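Side-chain contacts in alginate lyase, family PL7 (Zobellia galactanivorans, PDB 4BE3), which cleaves the seaweed polysaccharide alginate as an exolytic family PL7 lyase, probably by beta-elimination: residues A[60-65]-A[265-270]; A[100-105]-A[275-280]; A[120-125]-A[151-156]; A[280-283]-A[287-290]. All coordinates share one frame; numbering follows the deposited sequence. Where two conformers were deposited one is given.

Contacts 1, 2 and 4 share the long loop between strand 260-262 and helix 286-291, contacts 2 and 4 having Asp280 in common, whereas contact 3 lies across the large antiparallel sheet. Contacts 2 and 3 are the buried pair, but their chemistry differs: contact 2 is methyl and ring packing, contact 3 a lysine-aspartate salt bridge with a water. They meet where Trp275 reaches Asp153 and where strands 104-112 and 121-126 pair. Contact 1 is half buried, polar throughout, and also reaches the tartrate site; Asn265 links it to Thr277 and Trp275 of contact 2. Contact 4, farthest from the chain's centre, packs a loop on a short helix.

Contact 1 (A[60-65]-A[265-270]). With SRT (S,R meso-tartaric acid), chain C.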
loop_
_atom_site.group_PDB
_atom_site.type_symbol
_atom_site.label_atom_id
_atom_site.label_comp_id
_atom_site.label_asym_id
_atom_site.label_seq_id
_atom_site.Cartn_x
_atom_site.Cartn_y
_atom_site.Cartn_z
ATOM N N THR A 60 -0.968 -22.879 7.210
ATOM C CA THR A 60 -2.011 -22.142 7.947
ATOM C C THR A 60 -3.429 -22.811 7.827
ATOM O O THR A 60 -4.421 -22.331 8.430
ATOM C CB THR A 60 -2.133 -20.728 7.325
ATOM O OG1 THR A 60 -2.298 -20.805 5.858
ATOM C CG2 THR A 60 -0.900 -19.825 7.710
ATOM N N SER A 61 -3.559 -23.884 7.045
ATOM C CA SER A 61 -4.912 -24.410 6.728
ATOM C C SER A 61 -5.053 -25.915 6.568
ATOM O O SER A 61 -4.148 -26.592 6.060
ATOM C CB SER A 61 -5.525 -23.733 5.439
ATOM O OG SER A 61 -6.916 -24.138 5.371
ATOM N N SER A 62 -6.234 -26.438 6.918
ATOM C CA SER A 62 -6.562 -27.856 6.532
ATOM C C SER A 62 -7.141 -27.978 5.116
ATOM O O SER A 62 -7.398 -29.074 4.659
ATOM C CB SER A 62 -7.713 -28.322 7.434
ATOM O OG SER A 62 -7.200 -28.509 8.704
ATOM N N ASN A 63 -7.448 -26.849 4.469
ATOM C CA ASN A 63 -8.156 -26.903 3.192
ATOM C C ASN A 63 -7.148 -26.637 2.055
ATOM O O ASN A 63 -6.142 -25.834 2.280
ATOM C CB ASN A 63 -9.219 -25.795 3.171
ATOM C CG ASN A 63 -10.470 -26.234 3.945
ATOM O OD1 ASN A 63 -10.833 -27.382 3.852
ATOM N ND2 ASN A 63 -11.158 -25.302 4.642
ATOM N N THR A 64 -7.387 -27.252 0.898
ATOM C CA THR A 64 -6.501 -27.155 -0.233
ATOM C C THR A 64 -6.944 -26.003 -1.101
ATOM O O THR A 64 -8.179 -25.596 -1.107
ATOM C CB THR A 64 -6.678 -28.464 -1.013
ATOM O OG1 THR A 64 -6.233 -29.530 -0.093
ATOM C CG2 THR A 64 -5.789 -28.461 -2.284
ATOM N N ARG A 65 -5.962 -25.340 -1.754
ATOM C CA ARG A 65 -6.420 -24.177 -2.605
ATOM C C ARG A 65 -5.563 -24.163 -3.890
ATOM O O ARG A 65 -4.440 -24.681 -3.863
ATOM C CB ARG A 65 -6.216 -22.847 -1.833
ATOM C CG ARG A 65 -4.728 -22.441 -1.679
ATOM C CD ARG A 65 -4.574 -21.302 -0.667
ATOM N NE ARG A 65 -4.701 -21.857 0.722
ATOM C CZ ARG A 65 -5.178 -21.145 1.719
ATOM N NH1 ARG A 65 -5.795 -19.949 1.445
ATOM N NH2 ARG A 65 -5.098 -21.570 2.976
ATOM N N ASN A 265 -13.094 -30.621 2.611
ATOM C CA ASN A 265 -11.938 -31.509 2.890
ATOM C C ASN A 265 -12.422 -32.880 3.286
ATOM O O ASN A 265 -13.637 -33.166 3.305
ATOM C CB ASN A 265 -11.115 -30.886 4.016
ATOM C CG ASN A 265 -11.994 -30.563 5.210
ATOM O OD1 ASN A 265 -12.491 -31.504 5.839
ATOM N ND2 ASN A 265 -12.171 -29.227 5.558
ATOM N N GLY A 266 -11.461 -33.736 3.650
ATOM C CA GLY A 266 -11.860 -35.095 4.051
ATOM C C GLY A 266 -11.720 -35.307 5.533
ATOM O O GLY A 266 -11.826 -36.473 5.983
ATOM N N LYS A 267 -11.653 -34.236 6.325
ATOM C CA LYS A 267 -11.563 -34.390 7.770
ATOM C C LYS A 267 -12.869 -34.888 8.367
ATOM O O LYS A 267 -13.957 -34.622 7.854
ATOM C CB LYS A 267 -11.099 -33.077 8.422
ATOM C CG LYS A 267 -9.669 -32.711 7.858
ATOM C CD LYS A 267 -9.277 -31.387 8.504
ATOM C CE LYS A 267 -8.554 -31.666 9.836
ATOM N NZ LYS A 267 -8.584 -30.348 10.573
ATOM N N SER A 268 -12.755 -35.537 9.513
ATOM C CA SER A 268 -13.925 -36.115 10.170
ATOM C C SER A 268 -14.803 -35.037 10.772
ATOM O O SER A 268 -14.327 -34.196 11.568
ATOM C CB SER A 268 -13.475 -37.053 11.300
ATOM O OG SER A 268 -12.734 -38.133 10.767
ATOM N N PRO A 269 -16.106 -35.037 10.429
ATOM C CA PRO A 269 -17.031 -34.015 11.020
ATOM C C PRO A 269 -17.036 -34.031 12.505
ATOM O O PRO A 269 -17.127 -32.995 13.090
ATOM C CB PRO A 269 -18.393 -34.401 10.457
ATOM C CG PRO A 269 -18.056 -34.880 9.014
ATOM C CD PRO A 269 -16.815 -35.807 9.333
ATOM N N GLU A 270 -16.833 -35.220 13.121
ATOM C CA GLU A 270 -16.805 -35.288 14.591
ATOM C C GLU A 270 -15.720 -34.403 15.151
ATOM O O GLU A 270 -15.815 -33.888 16.252
ATOM C CB GLU A 270 -16.665 -36.814 15.053
ATOM C CG GLU A 270 -17.838 -37.687 14.603
ATOM C CD GLU A 270 -17.965 -37.843 13.038
ATOM O OE1 GLU A 270 -16.865 -37.901 12.386
ATOM O OE2 GLU A 270 -19.136 -37.815 12.439
HETATM O O1 SRT C . -3.008 -18.790 4.595
HETATM O O11 SRT C . -3.973 -17.495 2.950
HETATM C C1 SRT C . -3.065 -18.132 3.518
HETATM C C2 SRT C . -1.945 -18.098 2.537
HETATM O O2 SRT C . -1.565 -16.825 1.968
HETATM C C3 SRT C . -1.155 -19.366 2.335
HETATM O O3 SRT C . -2.064 -19.791 1.411
HETATM C C4 SRT C . 0.235 -19.278 1.887
HETATM O O4 SRT C . 0.560 -19.548 0.737
HETATM O O41 SRT C . 1.084 -18.781 2.625
#
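Asn63 and Asn265 meet amide to amide, their planes only 21° apart. ND2 of Asn265 points an N-H almost straight at OD1 of Asn63, 2.8 Å away with an angle of 171° at the hydrogen, and the acceptor lies in the amide plane of Asn265. A chi1 of 52° places the Asn265 CG between its own backbone N and carbonyl carbon. From there Asn265 OD1 accepts from the Lys267 backbone N at 2.9 Å, closing an Asx turn, while Asn265 ND2 also donates to the carbonyl of Trp275. With both ends of the amide engaged, its rotation is fixed. Asn63 OD1 would probably lose this donor, and the turn before Lys267 its side-chain bond, if Asn265 were cut back to alanine. Beside the amides, the Lys267 chain kinks at chi3 and runs alongside Ser62, its NZ donating to Ser62 OG at 3.0 Å. The segment 60-65 has an ST turn of its own, Ser61 OG receiving Asn63 N. Its two ends reach the bound meso-tartrate: O3 of the ligand sits 3.3 Å above the guanidinium plane of Arg65, over its centre, and Thr60 OG1 bonds to O1 at a suspiciously short distance. In the fold, the contact ties the loop running into strand 65-70 to the one that leaves strand 260-262, two strands paired antiparallel in the same sheet.

Contact 2 (A[100-105]-A[275-280]); sequences AASYSV and WSTGAD
Ala101 and Ser102 lie against the loop 275-280, with CA of Ala101 5.2 Å from CA of Trp275 and CA of Ser102 5.3 Å from CA of Thr277. The chain on the first side makes a type II beta turn from Ala101 to Ser104, with Tyr103 at its third position in a left-handed conformation. Ser104 OG closes over the turn, donating to the Ala101 carbonyl oxygen at 2.7 Å. Ala101 points its methyl at the other segment, where CB lies 3.8 Å from CE3 of the Trp275 indole, approaching the ring obliquely. The same methyl meets CG2 of Thr277 at 3.9 Å, so it fills the angle between indole and threonine. Ser102 adds a tight approach: its OG lies 3.3 Å from CB of Thr277 and close to CG2 as well. Thr277, at chi1 49°, holds OG1 between its backbone N and carbonyl carbon, which turns CG2 and CB toward Ala101 and Ser102. The two hydroxyls look elsewhere, Ser102 OG to the carbonyl of Asp96 and Thr277 OG1 to the backbone N of Asn265, so both are satisfied although buried. What remains between the segments is van der Waals packing. The type II turn leads into strand 104-112, which pairs antiparallel with 121-126 and with 254-258 and 260-262 in the large sheet of the jelly-roll beta-sandwich; the loop 275-280 lies over its start.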
loop_
_atom_site.group_PDB
_atom_site.type_symbol
_atom_site.label_atom_id
_atom_site.label_comp_id
_atom_site.label_asym_id
_atom_site.label_seq_id
_atom_site.Cartn_x
_atom_site.Cartn_y
_atom_site.Cartn_z
ATOM N N ALA A 100 -21.288 -26.863 7.955
ATOM C CA ALA A 100 -21.587 -25.547 7.287
ATOM C C ALA A 100 -20.654 -25.401 6.135
ATOM O O ALA A 100 -21.108 -24.842 5.105
ATOM C CB ALA A 100 -21.405 -24.449 8.336
ATOM N N ALA A 101 -19.367 -25.805 6.235
ATOM C CA ALA A 101 -18.491 -25.580 5.038
ATOM C C ALA A 101 -18.669 -26.452 3.854
ATOM O O ALA A 101 -18.073 -26.218 2.798
ATOM C CB ALA A 101 -16.965 -25.687 5.539
ATOM N N SER A 102 -19.431 -27.598 4.032
ATOM C CA SER A 102 -19.422 -28.539 2.914
ATOM C C SER A 102 -19.945 -27.904 1.595
ATOM O O SER A 102 -20.810 -27.053 1.608
ATOM C CB SER A 102 -20.433 -29.723 3.205
ATOM O OG SER A 102 -19.828 -30.479 4.279
ATOM N N TYR A 103 -19.429 -28.400 0.486
ATOM C CA TYR A 103 -19.880 -28.087 -0.857
ATOM C C TYR A 103 -19.620 -26.612 -1.181
ATOM O O TYR A 103 -20.316 -26.072 -2.036
ATOM C CB TYR A 103 -21.409 -28.316 -1.026
ATOM C CG TYR A 103 -21.900 -29.617 -0.339
ATOM C CD1 TYR A 103 -21.398 -30.870 -0.683
ATOM C CD2 TYR A 103 -22.889 -29.466 0.648
ATOM C CE1 TYR A 103 -21.932 -32.001 0.012
ATOM C CE2 TYR A 103 -23.439 -30.595 1.269
ATOM C CZ TYR A 103 -22.899 -31.781 0.989
ATOM O OH TYR A 103 -23.496 -32.877 1.690
ATOM N N SER A 104 -18.567 -26.072 -0.586
ATOM C CA SER A 104 -18.370 -24.614 -0.880
ATOM C C SER A 104 -16.900 -24.346 -1.309
ATOM O O SER A 104 -15.971 -25.160 -1.116
ATOM C CB SER A 104 -18.614 -23.794 0.416
ATOM O OG SER A 104 -17.700 -23.898 1.513
ATOM N N VAL A 105 -16.728 -23.155 -1.782
ATOM C CA VAL A 105 -15.349 -22.729 -2.270
ATOM C C VAL A 105 -15.258 -21.238 -1.994
ATOM O O VAL A 105 -16.255 -20.492 -2.152
ATOM C CB VAL A 105 -15.165 -23.048 -3.783
ATOM C CG1 VAL A 105 -16.212 -22.384 -4.691
ATOM C CG2 VAL A 105 -13.772 -22.573 -4.265
ATOM N N TRP A 275 -16.366 -26.995 10.118
ATOM C CA TRP A 275 -15.365 -26.908 8.996
ATOM C C TRP A 275 -14.812 -28.253 8.513
ATOM O O TRP A 275 -14.153 -28.229 7.486
ATOM C CB TRP A 275 -14.107 -26.095 9.519
ATOM C CG TRP A 275 -14.490 -24.702 9.880
ATOM C CD1 TRP A 275 -14.723 -24.153 11.141
ATOM C CD2 TRP A 275 -14.676 -23.573 8.934
ATOM N NE1 TRP A 275 -15.023 -22.805 11.026
ATOM C CE2 TRP A 275 -15.054 -22.430 9.737
ATOM C CE3 TRP A 275 -14.641 -23.463 7.540
ATOM C CZ2 TRP A 275 -15.322 -21.163 9.141
ATOM C CZ3 TRP A 275 -14.875 -22.185 6.934
ATOM C CH2 TRP A 275 -15.197 -21.072 7.709
ATOM N N SER A 276 -15.001 -29.383 9.252
ATOM C CA SER A 276 -14.449 -30.684 8.776
ATOM C C SER A 276 -15.592 -31.414 8.092
ATOM O O SER A 276 -16.521 -31.801 8.740
ATOM C CB SER A 276 -13.886 -31.535 9.990
ATOM O OG SER A 276 -12.764 -30.702 10.471
ATOM N N THR A 277 -15.485 -31.516 6.756
ATOM C CA THR A 277 -16.655 -31.847 5.969
ATOM C C THR A 277 -16.801 -33.337 5.585
ATOM O O THR A 277 -17.820 -33.713 5.050
ATOM C CB THR A 277 -16.606 -31.036 4.680
ATOM O OG1 THR A 277 -15.283 -31.164 4.077
ATOM C CG2 THR A 277 -16.701 -29.536 5.036
ATOM N N GLY A 278 -15.765 -34.138 5.831
ATOM C CA GLY A 278 -15.926 -35.619 5.666
ATOM C C GLY A 278 -16.291 -35.998 4.232
ATOM O O GLY A 278 -17.051 -36.925 4.039
ATOM N N ALA A 279 -15.735 -35.324 3.228
ATOM C CA ALA A 279 -16.036 -35.619 1.845
ATOM C C ALA A 279 -15.150 -36.773 1.359
ATOM O O ALA A 279 -14.198 -37.200 2.065
ATOM C CB ALA A 279 -15.640 -34.391 1.008
ATOM N N ASP A 280 -15.465 -37.254 0.169
ATOM C CA ASP A 280 -14.676 -38.337 -0.423
ATOM C C ASP A 280 -13.392 -37.717 -0.980
ATOM O O ASP A 280 -13.516 -36.754 -1.771
ATOM C CB ASP A 280 -15.484 -38.893 -1.632
ATOM C CG ASP A 280 -16.710 -39.715 -1.157
ATOM O OD1 ASP A 280 -16.749 -40.161 0.020
ATOM O OD2 ASP A 280 -17.631 -39.751 -1.961
#

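Contact 3 (A[120-125]-A[151-156])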
loop_
_atom_site.group_PDB
_atom_site.type_symbol
_atom_site.label_atom_id
_atom_site.label_comp_id
_atom_site.label_asym_id
_atom_site.label_seq_id
_atom_site.Cartn_x
_atom_site.Cartn_y
_atom_site.Cartn_z
ATOM N N PRO A 120 -10.526 -10.891 7.662
ATOM C CA PRO A 120 -11.591 -9.959 7.709
ATOM C C PRO A 120 -12.749 -10.337 6.694
ATOM O O PRO A 120 -13.924 -9.925 6.944
ATOM C CB PRO A 120 -10.896 -8.603 7.234
ATOM C CG PRO A 120 -9.522 -8.839 7.811
ATOM C CD PRO A 120 -9.184 -10.293 7.509
ATOM N N ILE A 121 -12.396 -10.993 5.585
ATOM C CA ILE A 121 -13.543 -11.457 4.705
ATOM C C ILE A 121 -13.142 -12.630 3.923
ATOM O O ILE A 121 -12.002 -12.771 3.427
ATOM C CB ILE A 121 -14.040 -10.348 3.728
ATOM C CG1 ILE A 121 -15.135 -10.939 2.834
ATOM C CG2 ILE A 121 -12.905 -9.775 2.814
ATOM C CD1 ILE A 121 -15.914 -9.898 2.008
ATOM N N LYS A 122 -14.137 -13.595 3.779
ATOM C CA LYS A 122 -13.934 -14.687 2.848
ATOM C C LYS A 122 -15.323 -14.718 2.089
ATOM O O LYS A 122 -16.397 -14.667 2.768
ATOM C CB LYS A 122 -13.802 -16.059 3.539
ATOM C CG LYS A 122 -12.378 -16.148 4.140
ATOM C CD LYS A 122 -12.126 -17.628 4.654
ATOM C CE LYS A 122 -13.042 -17.955 5.864
ATOM N NZ LYS A 122 -12.976 -17.116 7.120
ATOM N N ILE A 123 -15.273 -14.678 0.786
ATOM C CA ILE A 123 -16.553 -14.753 -0.028
ATOM C C ILE A 123 -16.610 -16.220 -0.478
ATOM O O ILE A 123 -15.707 -16.776 -1.134
ATOM C CB ILE A 123 -16.460 -13.825 -1.244
ATOM C CG1 ILE A 123 -16.288 -12.360 -0.720
ATOM C CG2 ILE A 123 -17.657 -13.990 -2.143
ATOM C CD1 ILE A 123 -15.978 -11.399 -1.979
ATOM N N PHE A 124 -17.819 -16.808 -0.219
ATOM C CA PHE A 124 -18.038 -18.240 -0.553
ATOM C C PHE A 124 -19.088 -18.379 -1.647
ATOM O O PHE A 124 -20.043 -17.576 -1.701
ATOM C CB PHE A 124 -18.715 -18.884 0.689
ATOM C CG PHE A 124 -17.812 -19.111 1.869
ATOM C CD1 PHE A 124 -17.378 -18.049 2.724
ATOM C CD2 PHE A 124 -17.471 -20.482 2.179
ATOM C CE1 PHE A 124 -16.589 -18.304 3.857
ATOM C CE2 PHE A 124 -16.736 -20.695 3.360
ATOM C CZ PHE A 124 -16.272 -19.675 4.153
ATOM N N TYR A 125 -18.985 -19.510 -2.354
ATOM C CA TYR A 125 -20.107 -19.971 -3.212
ATOM C C TYR A 125 -20.298 -21.416 -2.651
ATOM O O TYR A 125 -19.338 -22.182 -2.543
ATOM C CB TYR A 125 -19.676 -19.995 -4.696
ATOM C CG TYR A 125 -20.736 -20.731 -5.522
ATOM C CD1 TYR A 125 -20.748 -22.135 -5.645
ATOM C CD2 TYR A 125 -21.746 -19.989 -6.132
ATOM C CE1 TYR A 125 -21.736 -22.740 -6.403
ATOM C CE2 TYR A 125 -22.725 -20.579 -6.963
ATOM C CZ TYR A 125 -22.708 -21.961 -7.013
ATOM O OH TYR A 125 -23.748 -22.577 -7.737
ATOM N N ARG A 151 -12.057 -18.303 18.245
ATOM C CA ARG A 151 -12.560 -17.452 17.113
ATOM C C ARG A 151 -13.809 -17.993 16.467
ATOM O O ARG A 151 -14.162 -19.161 16.630
ATOM C CB ARG A 151 -11.478 -17.375 16.039
ATOM C CG ARG A 151 -11.213 -18.770 15.388
ATOM C CD ARG A 151 -9.975 -18.707 14.438
ATOM N NE ARG A 151 -9.690 -20.049 13.873
ATOM C CZ ARG A 151 -9.268 -21.089 14.599
ATOM N NH1 ARG A 151 -9.121 -21.015 15.920
ATOM N NH2 ARG A 151 -9.074 -22.269 14.052
ATOM N N TRP A 152 -14.472 -17.163 15.615
ATOM C CA TRP A 152 -15.589 -17.685 14.805
ATOM C C TRP A 152 -15.746 -16.695 13.652
ATOM O O TRP A 152 -15.222 -15.570 13.734
ATOM C CB TRP A 152 -16.890 -17.683 15.696
ATOM C CG TRP A 152 -17.087 -16.539 16.693
ATOM C CD1 TRP A 152 -16.791 -16.537 18.025
ATOM C CD2 TRP A 152 -17.625 -15.192 16.408
ATOM N NE1 TRP A 152 -17.146 -15.309 18.565
ATOM C CE2 TRP A 152 -17.656 -14.498 17.612
ATOM C CE3 TRP A 152 -18.117 -14.569 15.209
ATOM C CZ2 TRP A 152 -18.171 -13.204 17.733
ATOM C CZ3 TRP A 152 -18.648 -13.266 15.311
ATOM C CH2 TRP A 152 -18.647 -12.592 16.550
ATOM N N ASP A 153 -16.540 -17.140 12.698
ATOM C CA ASP A 153 -16.920 -16.378 11.500
ATOM C C ASP A 153 -18.393 -16.024 11.667
ATOM O O ASP A 153 -19.196 -16.855 12.139
ATOM C CB ASP A 153 -16.856 -17.254 10.273
ATOM C CG ASP A 153 -15.468 -17.430 9.680
ATOM O OD1 ASP A 153 -14.427 -17.377 10.393
ATOM O OD2 ASP A 153 -15.415 -17.694 8.457
ATOM N N TYR A 154 -18.782 -14.850 11.228
ATOM C CA TYR A 154 -20.170 -14.448 11.171
ATOM C C TYR A 154 -20.526 -14.331 9.711
ATOM O O TYR A 154 -19.840 -13.659 8.941
ATOM C CB TYR A 154 -20.258 -13.117 11.804
ATOM C CG TYR A 154 -21.682 -12.597 11.730
ATOM C CD1 TYR A 154 -22.778 -13.388 12.171
ATOM C CD2 TYR A 154 -21.964 -11.397 11.044
ATOM C CE1 TYR A 154 -24.132 -12.917 12.014
ATOM C CE2 TYR A 154 -23.261 -10.879 10.980
ATOM C CZ TYR A 154 -24.331 -11.629 11.458
ATOM O OH TYR A 154 -25.554 -11.103 11.296
ATOM N N SER A 155 -21.534 -15.102 9.248
ATOM C CA SER A 155 -21.790 -15.268 7.845
ATOM C C SER A 155 -22.999 -14.458 7.374
ATOM O O SER A 155 -24.081 -14.475 8.029
ATOM C CB SER A 155 -22.090 -16.823 7.577
ATOM O OG SER A 155 -22.188 -16.993 6.192
ATOM N N THR A 156 -22.909 -13.794 6.251
ATOM C CA THR A 156 -23.970 -12.900 5.778
ATOM C C THR A 156 -24.337 -13.277 4.374
ATOM O O THR A 156 -23.441 -13.304 3.449
ATOM C CB THR A 156 -23.453 -11.450 5.762
ATOM O OG1 THR A 156 -23.260 -11.027 7.123
ATOM C CG2 THR A 156 -24.505 -10.474 5.162
HETATM O O HOH W 1 -12.205 -18.733 9.226
#
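Lys122 reaches Asp153 by bending twice, at chi3 (-67°) and again at chi4 (-59°), which curls the end of an otherwise extended chain round to the carboxylate. The setting is the large antiparallel sheet of the jelly roll: strand 121-126 carries the lysine, strand 153-157 the aspartate, and strand 133-141 runs between them and pairs with both. The salt bridge therefore spans one intervening strand, and the two side chains cross at about a right angle. NZ of Lys122 donates to OD2 of Asp153 at 2.8 Å, arriving on the syn side of that oxygen and 22° out of the carboxylate plane; the other oxygen, OD1, stays 3.6 Å from NZ. The middle strand takes part too, since Asn139 donates through ND2 to the same OD2. Both charges are buried. Lys122 has a second acid partner in Glu119, so the ammonium is paired with two carboxylates, which would be expected to stabilise its charge. An asparagine in place of Asp153 would probably keep the shape but take away the negative charge, leaving Lys122 with Glu119 as its remaining acid mate among the partners described. The lysine side chain is about 8 Å from the bound tartrate. On the far oxygen a water completes the link: it accepts from Lys122 NZ at 2.8 Å and donates to Asp153 OD1 at 2.9 Å.

Contact 4 (A[280-283]-A[287-290]); sequences DVYD and AKQY
The Tyr282 ring has the backbone carbonyl oxygen of Lys288 over one face, 4.2 Å above the plane and displaced toward the rim, and the CG methylene of Gln289 at its edge, near the ring plane. The second flat group, the Gln289 amide, is turned 31° from the ring. This is a loop folded back on the short helix that follows it, helix 286-291, in the connection leading to strand 295-306 of the jelly roll. Tyr282 and Asp283 both have left-handed backbone angles, and the chain turns there before entering the helix. At the ring's edge, CD2 of Tyr282 comes to 3.9 Å from CG of Gln289, the two side chains sliding past each other in opposite directions. Closer to the backbone, CB of Tyr282 rests 3.8 Å from CB of Lys288, and the aliphatic part of the lysine crosses the tyrosine there. The lysine's charge takes no part: its NZ remains 7.0 Å from OD2 of Asp283. Gln289 runs extended beyond CG (chi2 177°), which carries its amide alongside the carbonyl of Val281. Its NE2 is near that carbonyl but at a poor angle, and instead donates to the backbone oxygen of Ser54, in the loop after strand 44-52. Gln289 thus joins helix and neighbouring loop, while its contact with the segment 280-283 is packing. The nearest approach to that segment is made by its carbons, with CD of Gln289 3.3 Å from O of Val281.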
loop_
_atom_site.group_PDB
_atom_site.type_symbol
_atom_site.label_atom_id
_atom_site.label_comp_id
_atom_site.label_asym_id
_atom_site.label_seq_id
_atom_site.Cartn_x
_atom_site.Cartn_y
_atom_site.Cartn_z
ATOM N N ASP A 280 -15.465 -37.254 0.169
ATOM C CA ASP A 280 -14.676 -38.337 -0.423
ATOM C C ASP A 280 -13.392 -37.717 -0.980
ATOM O O ASP A 280 -13.516 -36.754 -1.771
ATOM C CB ASP A 280 -15.484 -38.893 -1.632
ATOM C CG ASP A 280 -16.710 -39.715 -1.157
ATOM O OD1 ASP A 280 -16.749 -40.161 0.020
ATOM O OD2 ASP A 280 -17.631 -39.751 -1.961
ATOM N N VAL A 281 -12.203 -38.206 -0.536
ATOM C CA VAL A 281 -10.928 -37.541 -0.985
ATOM C C VAL A 281 -10.006 -38.611 -1.600
ATOM O O VAL A 281 -8.896 -38.268 -1.917
ATOM C CB VAL A 281 -10.164 -36.799 0.174
ATOM C CG1 VAL A 281 -11.078 -35.656 0.660
ATOM C CG2 VAL A 281 -9.836 -37.806 1.357
ATOM N N TYR A 282 -10.442 -39.906 -1.642
ATOM C CA TYR A 282 -9.617 -40.990 -2.401
ATOM C C TYR A 282 -8.164 -40.973 -1.941
ATOM O O TYR A 282 -7.219 -40.930 -2.765
ATOM C CB TYR A 282 -9.729 -40.715 -3.898
ATOM C CG TYR A 282 -11.173 -40.801 -4.351
ATOM C CD1 TYR A 282 -11.772 -42.068 -4.645
ATOM C CD2 TYR A 282 -12.025 -39.633 -4.332
ATOM C CE1 TYR A 282 -13.141 -42.173 -4.988
ATOM C CE2 TYR A 282 -13.380 -39.707 -4.690
ATOM C CZ TYR A 282 -13.944 -41.022 -4.999
ATOM O OH TYR A 282 -15.280 -41.034 -5.352
ATOM N N ASP A 283 -7.982 -40.912 -0.620
ATOM C CA ASP A 283 -6.680 -40.925 0.020
ATOM C C ASP A 283 -5.670 -39.875 -0.556
ATOM O O ASP A 283 -4.435 -40.089 -0.613
ATOM C CB ASP A 283 -6.128 -42.398 -0.070
ATOM C CG ASP A 283 -4.885 -42.622 0.828
ATOM O OD1 ASP A 283 -4.755 -41.945 1.889
ATOM O OD2 ASP A 283 -4.012 -43.444 0.424
ATOM N N ALA A 287 -5.757 -37.081 -9.202
ATOM C CA ALA A 287 -6.440 -37.540 -10.389
ATOM C C ALA A 287 -7.731 -38.303 -10.027
ATOM O O ALA A 287 -8.717 -38.107 -10.706
ATOM C CB ALA A 287 -5.491 -38.524 -11.244
ATOM N N LYS A 288 -7.768 -39.124 -8.975
ATOM C CA LYS A 288 -9.026 -39.841 -8.641
ATOM C C LYS A 288 -10.144 -38.840 -8.099
ATOM O O LYS A 288 -11.299 -38.938 -8.446
ATOM C CB LYS A 288 -8.802 -40.932 -7.531
ATOM C CG LYS A 288 -8.116 -42.183 -8.018
ATOM C CD LYS A 288 -8.167 -43.203 -6.874
ATOM C CE LYS A 288 -7.156 -44.341 -7.188
ATOM N NZ LYS A 288 -6.218 -44.668 -6.057
ATOM N N GLN A 289 -9.720 -37.832 -7.356
ATOM C CA GLN A 289 -10.674 -36.798 -6.898
ATOM C C GLN A 289 -11.222 -36.040 -8.130
ATOM O O GLN A 289 -12.399 -35.793 -8.268
ATOM C CB GLN A 289 -9.907 -35.819 -5.966
ATOM C CG GLN A 289 -9.662 -36.520 -4.595
ATOM C CD GLN A 289 -8.857 -35.570 -3.751
ATOM O OE1 GLN A 289 -9.456 -34.710 -3.128
ATOM N NE2 GLN A 289 -7.526 -35.681 -3.732
ATOM N N TYR A 290 -10.356 -35.740 -9.077
ATOM C CA TYR A 290 -10.822 -35.050 -10.257
ATOM C C TYR A 290 -11.793 -35.844 -11.104
ATOM O O TYR A 290 -12.601 -35.272 -11.827
ATOM C CB TYR A 290 -9.660 -34.543 -11.163
ATOM C CG TYR A 290 -9.010 -33.254 -10.656
ATOM C CD1 TYR A 290 -9.426 -32.690 -9.452
ATOM C CD2 TYR A 290 -7.854 -32.752 -11.273
ATOM C CE1 TYR A 290 -8.756 -31.486 -8.950
ATOM C CE2 TYR A 290 -7.187 -31.625 -10.828
ATOM C CZ TYR A 290 -7.676 -30.932 -9.736
ATOM O OH TYR A 290 -6.981 -29.805 -9.327
#